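Prophenoloxidase b (Marsupenaeus japonicus, PDB 3WKY) is a type 3 copper protein, the precursor of a hemolymph phenoloxidase that probably hydroxylates monophenols and oxidises o-diphenols at its dicopper site. Local coordinates at residues Trp200-Ser205 against Tyr224-Leu229; Glu220-Met225 against Asn355-Gly360; Lys150-Ala155 against Ile461-Lys466; Pro133-Thr136 against Arg141-Pro144; Gln366-Asp369 against Ser375-Ser378. One frame throughout, in Å; residues are numbered along the deposited sequence.

Interaction 1 of 5, residues Trp200-Ser205 against Tyr224-Leu229. With CUO (Cu2-o2 cluster), chain J.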
# COMPACT_ATOMS: atom_id res chain seq x y z
N TRP A 200 10.83 -36.20 -15.38
CA TRP A 200 10.03 -36.70 -16.50
C TRP A 200 9.67 -38.19 -16.30
O TRP A 200 8.49 -38.57 -16.38
CB TRP A 200 10.83 -36.48 -17.79
CG TRP A 200 10.45 -37.23 -19.06
CD1 TRP A 200 10.84 -38.49 -19.43
CD2 TRP A 200 9.72 -36.70 -20.18
NE1 TRP A 200 10.36 -38.80 -20.69
CE2 TRP A 200 9.68 -37.71 -21.17
CE3 TRP A 200 9.09 -35.47 -20.44
CZ2 TRP A 200 9.01 -37.54 -22.39
CZ3 TRP A 200 8.42 -35.30 -21.67
CH2 TRP A 200 8.39 -36.33 -22.63
N HIS A 201 10.68 -39.00 -16.02
CA HIS A 201 10.43 -40.42 -15.79
C HIS A 201 9.46 -40.68 -14.65
O HIS A 201 8.57 -41.54 -14.76
CB HIS A 201 11.74 -41.17 -15.57
CG HIS A 201 12.44 -41.51 -16.85
ND1 HIS A 201 12.11 -42.62 -17.60
CD2 HIS A 201 13.43 -40.88 -17.52
CE1 HIS A 201 12.87 -42.66 -18.68
NE2 HIS A 201 13.68 -41.62 -18.66
N TRP A 202 9.63 -39.95 -13.55
CA TRP A 202 8.75 -40.18 -12.41
C TRP A 202 7.30 -39.96 -12.81
O TRP A 202 6.42 -40.76 -12.48
CB TRP A 202 9.13 -39.32 -11.19
CG TRP A 202 8.37 -39.80 -9.99
CD1 TRP A 202 8.78 -40.74 -9.07
CD2 TRP A 202 7.02 -39.46 -9.64
NE1 TRP A 202 7.78 -40.97 -8.15
CE2 TRP A 202 6.69 -40.19 -8.49
CE3 TRP A 202 6.07 -38.59 -10.19
CZ2 TRP A 202 5.43 -40.09 -7.87
CZ3 TRP A 202 4.82 -38.49 -9.58
CH2 TRP A 202 4.52 -39.23 -8.43
N HIS A 203 7.04 -38.86 -13.51
CA HIS A 203 5.67 -38.54 -13.83
C HIS A 203 5.09 -39.39 -14.95
O HIS A 203 3.87 -39.48 -15.08
CB HIS A 203 5.52 -37.06 -14.15
CG HIS A 203 5.49 -36.22 -12.93
ND1 HIS A 203 4.37 -36.10 -12.14
CD2 HIS A 203 6.45 -35.47 -12.34
CE1 HIS A 203 4.63 -35.30 -11.12
NE2 HIS A 203 5.89 -34.92 -11.22
N LEU A 204 5.95 -40.01 -15.74
CA LEU A 204 5.45 -40.88 -16.79
C LEU A 204 5.34 -42.33 -16.30
O LEU A 204 4.59 -43.13 -16.87
CB LEU A 204 6.29 -40.74 -18.06
CG LEU A 204 6.02 -39.40 -18.77
CD1 LEU A 204 6.97 -39.17 -19.92
CD2 LEU A 204 4.57 -39.32 -19.25
N SER A 205 6.06 -42.64 -15.23
CA SER A 205 5.89 -43.92 -14.54
C SER A 205 4.68 -43.87 -13.62
O SER A 205 3.97 -44.86 -13.46
CB SER A 205 7.14 -44.24 -13.73
OG SER A 205 7.04 -45.52 -13.12
N TYR A 224 6.25 -38.72 -1.33
CA TYR A 224 7.55 -39.19 -0.87
C TYR A 224 8.69 -38.78 -1.79
O TYR A 224 9.73 -38.34 -1.33
CB TYR A 224 7.53 -40.72 -0.73
CG TYR A 224 8.75 -41.27 -0.03
CD1 TYR A 224 9.08 -40.86 1.26
CD2 TYR A 224 9.57 -42.21 -0.66
CE1 TYR A 224 10.20 -41.39 1.93
CE2 TYR A 224 10.69 -42.74 -0.00
CZ TYR A 224 11.00 -42.33 1.28
OH TYR A 224 12.11 -42.85 1.93
N MET A 225 8.50 -38.92 -3.10
CA MET A 225 9.56 -38.56 -4.01
C MET A 225 9.82 -37.05 -3.89
O MET A 225 10.96 -36.61 -3.81
CB MET A 225 9.24 -38.95 -5.46
CG MET A 225 10.36 -38.58 -6.45
SD MET A 225 10.38 -36.81 -6.93
CE MET A 225 9.49 -36.87 -8.47
N HIS A 226 8.75 -36.26 -3.90
CA HIS A 226 8.93 -34.81 -3.84
C HIS A 226 9.48 -34.33 -2.52
O HIS A 226 10.23 -33.34 -2.48
CB HIS A 226 7.66 -34.07 -4.25
CG HIS A 226 7.33 -34.28 -5.69
ND1 HIS A 226 6.59 -35.35 -6.14
CD2 HIS A 226 7.68 -33.57 -6.78
CE1 HIS A 226 6.49 -35.28 -7.46
NE2 HIS A 226 7.15 -34.22 -7.87
N HIS A 227 9.14 -35.02 -1.44
CA HIS A 227 9.71 -34.71 -0.13
C HIS A 227 11.21 -34.88 -0.18
O HIS A 227 11.97 -34.05 0.31
CB HIS A 227 9.16 -35.64 0.95
CG HIS A 227 9.93 -35.54 2.23
ND1 HIS A 227 9.87 -34.42 3.04
CD2 HIS A 227 10.84 -36.36 2.79
CE1 HIS A 227 10.69 -34.59 4.06
NE2 HIS A 227 11.29 -35.75 3.94
N ASN A 228 11.65 -35.98 -0.78
CA ASN A 228 13.07 -36.25 -0.90
C ASN A 228 13.78 -35.28 -1.83
O ASN A 228 14.91 -34.86 -1.57
CB ASN A 228 13.27 -37.71 -1.35
CG ASN A 228 13.25 -38.66 -0.19
OD1 ASN A 228 14.29 -38.92 0.41
ND2 ASN A 228 12.06 -39.17 0.16
N LEU A 229 13.09 -34.90 -2.91
CA LEU A 229 13.60 -33.90 -3.84
C LEU A 229 13.81 -32.54 -3.16
O LEU A 229 14.87 -31.91 -3.30
CB LEU A 229 12.63 -33.80 -5.03
CG LEU A 229 12.87 -32.79 -6.15
CD1 LEU A 229 14.30 -32.88 -6.69
CD2 LEU A 229 11.86 -33.09 -7.25
CU1 CUO J . 6.91 -33.39 -9.87
CU2 CUO J . 5.06 -30.39 -9.16
O1 CUO J . 5.27 -32.25 -9.81
O2 CUO J . 6.40 -31.33 -10.60
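His203 and His226 meet through a shared copper ion, in a buried helix-to-helix contact near the centre of the chain: of two antiparallel helices, 193-205 lends two histidines and 218-239 one to the CU1 half of a type 3 copper site. The short segments run at 168° to each other with axes 12.3 Å apart. His203 NE2 lies 2.3 Å from copper CU1 and His226 NE2 2.2 Å from the same ion; His199 supplies the third histidine. The His203 and His226 rings meet rim to rim, neither over the other's face, with NE2 of each directed at the one ion. Away from the metal, Trp202 carries the packing. With CG anti to the backbone N (chi1 -169°), its indole reaches across to Met225, whose chain bends at chi2 and chi3 to lay its methyl on the five-membered ring, CE 3.8 Å from the centroid in a CH-pi contact. The sulfur stands farther above the same face, a Met-aromatic contact. His226 turns its edge to the six-membered ring of Trp202 in a T-shaped pair, planes at 81°. Outside bonds help hold both groups: Trp202 NE1 is hydrogen-bonded to Phe618 O and His226 ND1 to Phe222 O. With ND1 held by a carbonyl, His226 can offer NE2 to the metal; the bond probably limits the ring's rotation and strengthens its donation to copper.

Interaction 2 of 5, residues Glu220-Met225 against Asn355-Gly360. With CUO (Cu2-o2 cluster), chain J.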
# COMPACT_ATOMS: atom_id res chain seq x y z
N GLU A 220 0.81 -41.39 -2.14
CA GLU A 220 1.86 -41.36 -1.14
C GLU A 220 3.24 -41.26 -1.79
O GLU A 220 4.14 -40.58 -1.27
CB GLU A 220 1.76 -42.61 -0.24
CG GLU A 220 2.86 -42.67 0.79
CD GLU A 220 2.71 -43.88 1.68
OE1 GLU A 220 1.81 -44.71 1.38
OE2 GLU A 220 3.46 -43.99 2.68
N LEU A 221 3.42 -41.93 -2.93
CA LEU A 221 4.70 -41.86 -3.63
C LEU A 221 4.93 -40.46 -4.19
O LEU A 221 6.07 -40.00 -4.23
CB LEU A 221 4.74 -42.88 -4.77
CG LEU A 221 6.12 -43.22 -5.35
CD1 LEU A 221 6.97 -44.04 -4.36
CD2 LEU A 221 5.97 -43.97 -6.67
N PHE A 222 3.86 -39.80 -4.63
CA PHE A 222 3.95 -38.40 -5.04
C PHE A 222 4.53 -37.57 -3.90
O PHE A 222 5.53 -36.86 -4.07
CB PHE A 222 2.58 -37.87 -5.46
CG PHE A 222 2.56 -36.39 -5.71
CD1 PHE A 222 3.17 -35.87 -6.83
CD2 PHE A 222 1.94 -35.53 -4.82
CE1 PHE A 222 3.17 -34.49 -7.07
CE2 PHE A 222 1.91 -34.15 -5.05
CZ PHE A 222 2.53 -33.64 -6.17
N TYR A 223 3.93 -37.68 -2.72
CA TYR A 223 4.49 -37.05 -1.52
C TYR A 223 5.95 -37.42 -1.31
O TYR A 223 6.79 -36.54 -1.12
CB TYR A 223 3.68 -37.45 -0.28
CG TYR A 223 4.52 -37.49 0.98
CD1 TYR A 223 5.00 -36.32 1.55
CD2 TYR A 223 4.81 -38.71 1.60
CE1 TYR A 223 5.78 -36.35 2.72
CE2 TYR A 223 5.58 -38.75 2.76
CZ TYR A 223 6.05 -37.57 3.32
OH TYR A 223 6.81 -37.61 4.47
N TYR A 224 6.25 -38.72 -1.33
CA TYR A 224 7.55 -39.19 -0.87
C TYR A 224 8.69 -38.78 -1.79
O TYR A 224 9.73 -38.34 -1.33
CB TYR A 224 7.53 -40.72 -0.73
CG TYR A 224 8.75 -41.27 -0.03
CD1 TYR A 224 9.08 -40.86 1.26
CD2 TYR A 224 9.57 -42.21 -0.66
CE1 TYR A 224 10.20 -41.39 1.93
CE2 TYR A 224 10.69 -42.74 -0.00
CZ TYR A 224 11.00 -42.33 1.28
OH TYR A 224 12.11 -42.85 1.93
N MET A 225 8.50 -38.92 -3.10
CA MET A 225 9.56 -38.56 -4.01
C MET A 225 9.82 -37.05 -3.89
O MET A 225 10.96 -36.61 -3.81
CB MET A 225 9.24 -38.95 -5.46
CG MET A 225 10.36 -38.58 -6.45
SD MET A 225 10.38 -36.81 -6.93
CE MET A 225 9.49 -36.87 -8.47
N ASN A 355 -7.67 -29.43 -7.72
CA ASN A 355 -6.52 -29.88 -8.49
C ASN A 355 -5.38 -28.90 -8.20
O ASN A 355 -4.81 -28.31 -9.12
CB ASN A 355 -6.88 -29.88 -9.99
CG ASN A 355 -5.81 -30.54 -10.86
OD1 ASN A 355 -5.02 -31.35 -10.38
ND2 ASN A 355 -5.78 -30.18 -12.16
N ILE A 356 -5.06 -28.73 -6.91
CA ILE A 356 -4.19 -27.65 -6.47
C ILE A 356 -2.79 -27.70 -7.05
O ILE A 356 -2.31 -26.74 -7.63
CB ILE A 356 -4.07 -27.61 -4.93
CG1 ILE A 356 -5.41 -27.22 -4.30
CG2 ILE A 356 -2.97 -26.62 -4.51
CD1 ILE A 356 -5.50 -27.61 -2.80
N HIS A 357 -2.11 -28.83 -6.88
CA HIS A 357 -0.71 -28.86 -7.26
C HIS A 357 -0.50 -28.73 -8.77
O HIS A 357 0.39 -27.97 -9.22
CB HIS A 357 -0.02 -30.12 -6.73
CG HIS A 357 1.13 -30.55 -7.57
ND1 HIS A 357 0.98 -31.41 -8.63
CD2 HIS A 357 2.44 -30.20 -7.54
CE1 HIS A 357 2.15 -31.58 -9.22
NE2 HIS A 357 3.05 -30.87 -8.57
N ASN A 358 -1.29 -29.44 -9.58
CA ASN A 358 -1.13 -29.37 -11.03
C ASN A 358 -1.42 -27.96 -11.55
O ASN A 358 -0.66 -27.41 -12.37
CB ASN A 358 -2.03 -30.38 -11.76
CG ASN A 358 -1.56 -31.82 -11.58
OD1 ASN A 358 -0.39 -32.06 -11.31
ND2 ASN A 358 -2.48 -32.77 -11.71
N LEU A 359 -2.53 -27.38 -11.10
CA LEU A 359 -2.90 -26.06 -11.60
C LEU A 359 -1.89 -25.02 -11.16
O LEU A 359 -1.60 -24.08 -11.90
CB LEU A 359 -4.32 -25.68 -11.20
CG LEU A 359 -5.35 -26.23 -12.19
CD1 LEU A 359 -6.76 -26.19 -11.60
CD2 LEU A 359 -5.31 -25.44 -13.51
N GLY A 360 -1.32 -25.21 -9.97
CA GLY A 360 -0.30 -24.29 -9.47
C GLY A 360 0.88 -24.21 -10.42
O GLY A 360 1.43 -23.14 -10.63
CU1 CUO J . 6.91 -33.39 -9.87
CU2 CUO J . 5.06 -30.39 -9.16
O1 CUO J . 5.27 -32.25 -9.81
O2 CUO J . 6.40 -31.33 -10.60
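Phe222 drives the edge of its ring into the face of His357, a T-shaped pair with planes at 67° and centroids 4.8 Å apart. Both side chains put CG anti to the backbone N (chi1 172° for Phe222 and 152° for His357) and, approaching from opposite directions, they bridge backbones whose nearest CA atoms, those of Phe222 and His357, are 10.8 Å apart. CZ and CE1 of Phe222 do the touching: CZ stands over the centre of the imidazole, 3.7 Å from His357 ND1, while CE1 lies nearer the metal-binding side, 3.8 Å from His357 CE1. His357 NE2 lies 2.1 Å from CU2; His361 and His397 complete the three-histidine set of this second ion. ND1 gives its hydrogen bond to Glu343 O. The cluster oxygen O1 lies at the edge of the Phe222 ring, near its plane. Cutting Phe222 back to an alanine is likely to strip the phenyl edge from one imidazole face, leaving the ring's orientation more dependent on copper and the Glu343 carbonyl. Helix 218-239 thus serves both ions. Copper and carbonyl hold the two His357 nitrogens, and the apolar phenyl edge supports the ring face without competing for the metal.

Interaction 3 of 5, residues Lys150-Ala155 against Ile461-Lys466. With EDO (1,2-ethanediol), chain L.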
# COMPACT_ATOMS: atom_id res chain seq x y z
N LYS A 150 25.04 -22.24 -31.45
CA LYS A 150 26.47 -22.33 -31.71
C LYS A 150 26.83 -23.67 -32.34
O LYS A 150 27.68 -23.74 -33.22
CB LYS A 150 27.27 -22.13 -30.42
CG LYS A 150 28.77 -22.27 -30.59
CD LYS A 150 29.51 -21.99 -29.29
CE LYS A 150 31.02 -21.98 -29.51
NZ LYS A 150 31.78 -21.56 -28.29
N ALA A 151 26.17 -24.74 -31.90
CA ALA A 151 26.38 -26.07 -32.47
C ALA A 151 25.98 -26.16 -33.96
O ALA A 151 26.66 -26.82 -34.74
CB ALA A 151 25.64 -27.13 -31.65
N LYS A 152 24.87 -25.52 -34.33
CA LYS A 152 24.41 -25.52 -35.73
C LYS A 152 25.41 -24.81 -36.62
O LYS A 152 25.65 -25.21 -37.76
CB LYS A 152 23.02 -24.88 -35.85
CG LYS A 152 21.97 -25.64 -35.07
CD LYS A 152 20.56 -25.11 -35.28
CE LYS A 152 19.55 -26.18 -34.85
NZ LYS A 152 18.14 -25.73 -34.90
N LYS A 153 25.99 -23.75 -36.07
CA LYS A 153 27.04 -23.00 -36.74
C LYS A 153 28.27 -23.88 -36.96
O LYS A 153 28.77 -24.00 -38.08
CB LYS A 153 27.40 -21.80 -35.88
CG LYS A 153 28.17 -20.70 -36.56
CD LYS A 153 28.27 -19.50 -35.62
CE LYS A 153 28.93 -18.30 -36.26
NZ LYS A 153 28.74 -17.08 -35.42
N LEU A 154 28.75 -24.48 -35.88
CA LEU A 154 29.92 -25.35 -35.91
C LEU A 154 29.70 -26.56 -36.81
O LEU A 154 30.63 -27.02 -37.47
CB LEU A 154 30.27 -25.80 -34.49
CG LEU A 154 31.30 -24.98 -33.71
CD1 LEU A 154 31.03 -23.50 -33.81
CD2 LEU A 154 31.34 -25.42 -32.25
N ALA A 155 28.47 -27.07 -36.83
CA ALA A 155 28.13 -28.19 -37.71
C ALA A 155 28.26 -27.78 -39.17
O ALA A 155 28.87 -28.50 -39.97
CB ALA A 155 26.72 -28.69 -37.42
N ILE A 461 18.74 -34.19 -32.72
CA ILE A 461 18.71 -33.10 -33.68
C ILE A 461 19.46 -33.50 -34.94
O ILE A 461 20.59 -34.00 -34.87
CB ILE A 461 19.41 -31.86 -33.11
CG1 ILE A 461 18.67 -31.34 -31.87
CG2 ILE A 461 19.51 -30.76 -34.16
CD1 ILE A 461 19.45 -30.28 -31.10
N ASP A 462 18.83 -33.27 -36.09
CA ASP A 462 19.45 -33.55 -37.38
C ASP A 462 20.28 -32.35 -37.81
O ASP A 462 19.74 -31.35 -38.27
CB ASP A 462 18.37 -33.84 -38.42
CG ASP A 462 18.93 -34.44 -39.70
OD1 ASP A 462 20.16 -34.42 -39.89
OD2 ASP A 462 18.13 -34.94 -40.52
N PHE A 463 21.60 -32.45 -37.67
CA PHE A 463 22.48 -31.34 -38.00
C PHE A 463 22.94 -31.31 -39.46
O PHE A 463 23.71 -30.43 -39.85
CB PHE A 463 23.71 -31.33 -37.08
CG PHE A 463 23.42 -30.90 -35.66
CD1 PHE A 463 23.40 -29.56 -35.32
CD2 PHE A 463 23.21 -31.85 -34.67
CE1 PHE A 463 23.15 -29.16 -34.01
CE2 PHE A 463 22.97 -31.45 -33.36
CZ PHE A 463 22.94 -30.11 -33.03
N ARG A 464 22.47 -32.26 -40.27
CA ARG A 464 22.82 -32.30 -41.69
C ARG A 464 22.24 -31.11 -42.45
O ARG A 464 21.11 -30.69 -42.21
CB ARG A 464 22.31 -33.59 -42.34
CG ARG A 464 23.01 -34.86 -41.88
CD ARG A 464 22.00 -35.97 -41.63
NE ARG A 464 21.48 -36.59 -42.84
CZ ARG A 464 20.21 -36.95 -43.03
NH1 ARG A 464 19.30 -36.72 -42.09
NH2 ARG A 464 19.85 -37.53 -44.16
N LEU A 465 23.03 -30.57 -43.37
CA LEU A 465 22.53 -29.57 -44.31
C LEU A 465 21.76 -30.28 -45.42
O LEU A 465 20.65 -29.90 -45.77
CB LEU A 465 23.69 -28.76 -44.90
CG LEU A 465 24.26 -27.73 -43.93
CD1 LEU A 465 25.57 -27.15 -44.45
CD2 LEU A 465 23.24 -26.63 -43.68
N LYS A 466 22.37 -31.34 -45.95
CA LYS A 466 21.72 -32.18 -46.94
C LYS A 466 21.90 -33.66 -46.63
O LYS A 466 22.76 -34.03 -45.82
CB LYS A 466 22.21 -31.84 -48.34
CG LYS A 466 21.46 -30.67 -48.96
CD LYS A 466 22.16 -30.15 -50.21
CE LYS A 466 21.21 -29.26 -50.98
NZ LYS A 466 21.86 -28.54 -52.11
C1 EDO L . 21.74 -36.02 -36.83
O1 EDO L . 22.96 -35.25 -36.83
C2 EDO L . 21.92 -37.43 -37.39
O2 EDO L . 22.07 -37.36 -38.82
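Phe463 sets CG anti to its carbonyl carbon (chi1 -73°), which sends the phenyl ring from the loop toward helix 145-160, where Lys152, with CG likewise anti to the carbonyl carbon (chi1 -62°), passes the rim of the ring, the two side chains crossing at about a right angle. Ala151 CB lies 4.0 Å from Phe463 CE1, and Lys152 CG comes to 3.9 Å of that same CE1 atom. One turn farther on, Ala155 CB is 4.0 Å from Phe463 CB, near the root of the side chain. The two alanines, four residues apart, are short enough to let the aromatic residue come close to the helix. On the loop itself, Ile461 CG2 rests over one face of the Phe463 ring. The contact joins the copper-containing region to the Ig-like region of the hemocyanin fold: the loop connects strands 445-456 and 472-481, and Val473 of the latter touches both Ala151 and Phe463. Next to the phenylalanine in the chain, the loop is braced by an Asx turn, with Asp462 OD1 accepting from Arg464 N at 3.2 Å. A salt bridge tightens it, Arg464 NH1 lying 2.6 Å from Asp462 OD2. Phe463 N donates to O1 of a 1,2-ethanediol molecule at 3.2 Å, nearly straight at 174°; the diol is probably an additive from crystal growth. At the end of segment 461-466, Lys466 NZ forms a salt bridge with Asp469 of a second subunit.

Interaction 4 of 5, residues Pro133-Thr136 against Arg141-Pro144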
# COMPACT_ATOMS: atom_id res chain seq x y z
N PRO A 133 18.21 -42.20 -23.14
CA PRO A 133 18.28 -41.09 -22.19
C PRO A 133 17.58 -39.89 -22.80
O PRO A 133 17.78 -39.60 -23.99
CB PRO A 133 19.79 -40.79 -22.10
CG PRO A 133 20.45 -42.09 -22.51
CD PRO A 133 19.54 -42.68 -23.55
N LEU A 134 16.75 -39.21 -22.02
CA LEU A 134 15.99 -38.09 -22.56
C LEU A 134 16.83 -36.97 -23.21
O LEU A 134 16.44 -36.43 -24.24
CB LEU A 134 15.03 -37.53 -21.51
CG LEU A 134 13.98 -36.52 -21.99
CD1 LEU A 134 13.06 -37.12 -23.07
CD2 LEU A 134 13.15 -36.08 -20.79
N PRO A 135 18.00 -36.63 -22.62
CA PRO A 135 18.75 -35.56 -23.30
C PRO A 135 19.27 -35.93 -24.69
O PRO A 135 19.52 -35.02 -25.47
CB PRO A 135 19.93 -35.30 -22.36
CG PRO A 135 19.41 -35.69 -21.00
CD PRO A 135 18.53 -36.89 -21.27
N THR A 136 19.42 -37.21 -25.00
CA THR A 136 19.85 -37.61 -26.35
C THR A 136 18.71 -37.52 -27.36
O THR A 136 18.94 -37.53 -28.57
CB THR A 136 20.42 -39.05 -26.38
OG1 THR A 136 19.34 -39.98 -26.17
CG2 THR A 136 21.47 -39.22 -25.30
N ARG A 141 15.81 -29.33 -24.49
CA ARG A 141 15.22 -29.15 -23.16
C ARG A 141 16.25 -28.94 -22.06
O ARG A 141 15.88 -28.55 -20.95
CB ARG A 141 14.32 -30.34 -22.77
CG ARG A 141 13.12 -30.57 -23.70
CD ARG A 141 12.07 -29.46 -23.64
NE ARG A 141 10.75 -29.95 -24.01
CZ ARG A 141 10.28 -29.97 -25.26
NH1 ARG A 141 11.01 -29.53 -26.28
NH2 ARG A 141 9.06 -30.44 -25.50
N PHE A 142 17.53 -29.19 -22.36
CA PHE A 142 18.56 -29.22 -21.32
C PHE A 142 19.74 -28.30 -21.62
O PHE A 142 20.53 -28.00 -20.73
CB PHE A 142 19.06 -30.67 -21.12
CG PHE A 142 17.96 -31.66 -20.93
CD1 PHE A 142 17.39 -31.85 -19.67
CD2 PHE A 142 17.46 -32.39 -22.00
CE1 PHE A 142 16.36 -32.75 -19.49
CE2 PHE A 142 16.43 -33.29 -21.83
CZ PHE A 142 15.88 -33.48 -20.56
N VAL A 143 19.86 -27.88 -22.87
CA VAL A 143 21.03 -27.14 -23.35
C VAL A 143 20.57 -25.74 -23.78
O VAL A 143 19.57 -25.61 -24.48
CB VAL A 143 21.67 -27.88 -24.55
CG1 VAL A 143 22.85 -27.10 -25.11
CG2 VAL A 143 22.09 -29.30 -24.15
N PRO A 144 21.30 -24.69 -23.34
CA PRO A 144 20.83 -23.32 -23.60
C PRO A 144 20.72 -23.02 -25.08
O PRO A 144 21.47 -23.55 -25.90
CB PRO A 144 21.93 -22.45 -23.01
CG PRO A 144 22.60 -23.32 -21.99
CD PRO A 144 22.53 -24.71 -22.54
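Phe142 is gripped from two directions by Leu134 and Pro135, and this is where the contact is tight. Pro135 CG lies over the face of the phenyl ring, 4.0 Å from its centroid and 15° off the normal, a CH-pi contact. The backbone comes closer still, with Pro135 CA 3.6 Å from Phe142 CE2. Leu134 arrives at the edge instead: its CD2 is 3.8 Å from Phe142 CZ, the side chains crossing at about a right angle. CG of Phe142 is anti to its carbonyl carbon (chi1 -50°), which swings the ring back toward helix 134-137, and Arg141 CB occupies the face opposite Pro135. Farther along that side chain, Arg141 NE forms a salt bridge with Glu385. The two segments are the short helix 134-137 and the loop that follows it, leading into helix 145-160, whose N-cap position is Pro144. Leu134, Pro135 and Phe142 all touch Ser197 of helix 193-205, which carries copper ligands. With a serine in place of Phe142, Pro135 and Leu134 would probably lose their common partner and a gap would open beside Ser197. The looser side is at Thr136, partly exposed and with its CB directed away from Phe142; its OG1 turns back on its own segment and donates to Pro133 O at 2.7 Å, in the carbonyl plane.

Interaction 5 of 5, residues Gln366-Asp369 against Ser375-Ser378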
# COMPACT_ATOMS: atom_id res chain seq x y z
N GLN A 366 2.30 -19.60 -16.39
CA GLN A 366 1.63 -18.62 -17.26
C GLN A 366 1.60 -17.22 -16.65
O GLN A 366 0.95 -16.31 -17.19
CB GLN A 366 0.20 -19.05 -17.56
CG GLN A 366 0.07 -20.37 -18.31
CD GLN A 366 0.57 -20.31 -19.74
OE1 GLN A 366 1.02 -19.27 -20.22
NE2 GLN A 366 0.48 -21.44 -20.44
N SER A 367 2.31 -17.04 -15.54
CA SER A 367 2.24 -15.78 -14.79
C SER A 367 2.82 -14.55 -15.50
O SER A 367 2.56 -13.41 -15.10
CB SER A 367 2.84 -15.95 -13.38
OG SER A 367 4.21 -16.29 -13.44
N HIS A 368 3.59 -14.77 -16.56
CA HIS A 368 4.11 -13.67 -17.39
C HIS A 368 3.02 -13.10 -18.29
O HIS A 368 3.19 -12.00 -18.82
CB HIS A 368 5.24 -14.19 -18.28
CG HIS A 368 4.79 -15.25 -19.23
ND1 HIS A 368 4.51 -16.54 -18.82
CD2 HIS A 368 4.51 -15.21 -20.55
CE1 HIS A 368 4.09 -17.25 -19.86
NE2 HIS A 368 4.09 -16.46 -20.92
N ASP A 369 1.94 -13.86 -18.49
CA ASP A 369 0.84 -13.45 -19.39
C ASP A 369 -0.44 -14.23 -19.02
O ASP A 369 -0.93 -15.04 -19.80
CB ASP A 369 1.27 -13.69 -20.85
CG ASP A 369 0.21 -13.28 -21.87
OD1 ASP A 369 -0.66 -12.43 -21.57
OD2 ASP A 369 0.27 -13.81 -23.00
N SER A 375 -0.14 -13.56 -26.81
CA SER A 375 0.17 -14.68 -27.70
C SER A 375 1.49 -15.33 -27.36
O SER A 375 2.38 -15.46 -28.20
CB SER A 375 0.20 -14.20 -29.16
OG SER A 375 -1.04 -13.63 -29.50
N THR A 376 1.63 -15.75 -26.11
CA THR A 376 2.92 -16.28 -25.66
C THR A 376 2.89 -17.75 -25.34
O THR A 376 1.82 -18.35 -25.20
CB THR A 376 3.38 -15.60 -24.38
OG1 THR A 376 2.40 -15.82 -23.36
CG2 THR A 376 3.56 -14.11 -24.60
N THR A 377 4.10 -18.29 -25.19
CA THR A 377 4.38 -19.66 -24.77
C THR A 377 4.29 -19.79 -23.24
O THR A 377 4.20 -18.80 -22.52
CB THR A 377 5.81 -20.06 -25.25
OG1 THR A 377 6.75 -19.04 -24.87
CG2 THR A 377 5.85 -20.19 -26.77
N SER A 378 4.31 -21.02 -22.73
CA SER A 378 4.34 -21.24 -21.28
C SER A 378 5.77 -21.19 -20.76
O SER A 378 6.73 -21.36 -21.52
CB SER A 378 3.70 -22.58 -20.93
OG SER A 378 4.02 -22.99 -19.61
O HOH W 1 -0.85 -15.77 -24.63
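A type I beta turn, Gln366 to Asp369, closed by Asp369 N to Gln366 O at 2.9 Å, faces the irregular run 375-378, where the CA atoms of Gln366 and Ser378 are 5.5 Å apart. The hydroxyl of Thr376 is the hub between them. Thr376 OG1 donates to Asp369 OD2 at 3.0 Å, using that oxygen's anti lone pair, and accepts from His368 NE2, also at 3.0 Å, so the hydroxyl is held in a short relay from imidazole through threonine to carboxylate. The histidine reaches it with CG between the backbone N and the carbonyl carbon (chi1 62°), though the hydroxyl is 25° out of the ring plane. His368 NE2 has a weak second bond to Thr377 O, 2.8 Å away but bent to 120°. One water reinforces the relay, donating to Asp369 OD2 at 2.8 Å and accepting from Thr376 N at 2.9 Å. Asp369 is held from its own loop too, by the backbone N atoms of Lys373 and His374; this gathering of donors would probably stabilise its negative charge. Ser375 O accepts from His262 of a second subunit, placing this loop at the subunit interface. Within the chain, Ser272 bonds with the backbone at Thr377 and Ser378, and both segments belong to the connection from copper-ligand helix 356-365 to helix 391-409.

Interactions 1 and 2 form the buried core: they share helix 218-239, each touches one copper ion of the same cluster, and they meet where Trp202 packs on Phe222. Their chemistry is aromatic and metal-centred. Interaction 4, also buried, is purely apolar across its segments and touches interaction 1 where Leu134 packs on Trp200. Interactions 3 and 5 lie farther out, their centres about 31 and 25 Å from the centre of the chain, and both reach a second subunit. They differ in kind: interaction 3 bridges two family regions with an aromatic side chain on alanines, whereas interaction 5 ties one loop to itself through hydrogen bonds and a water.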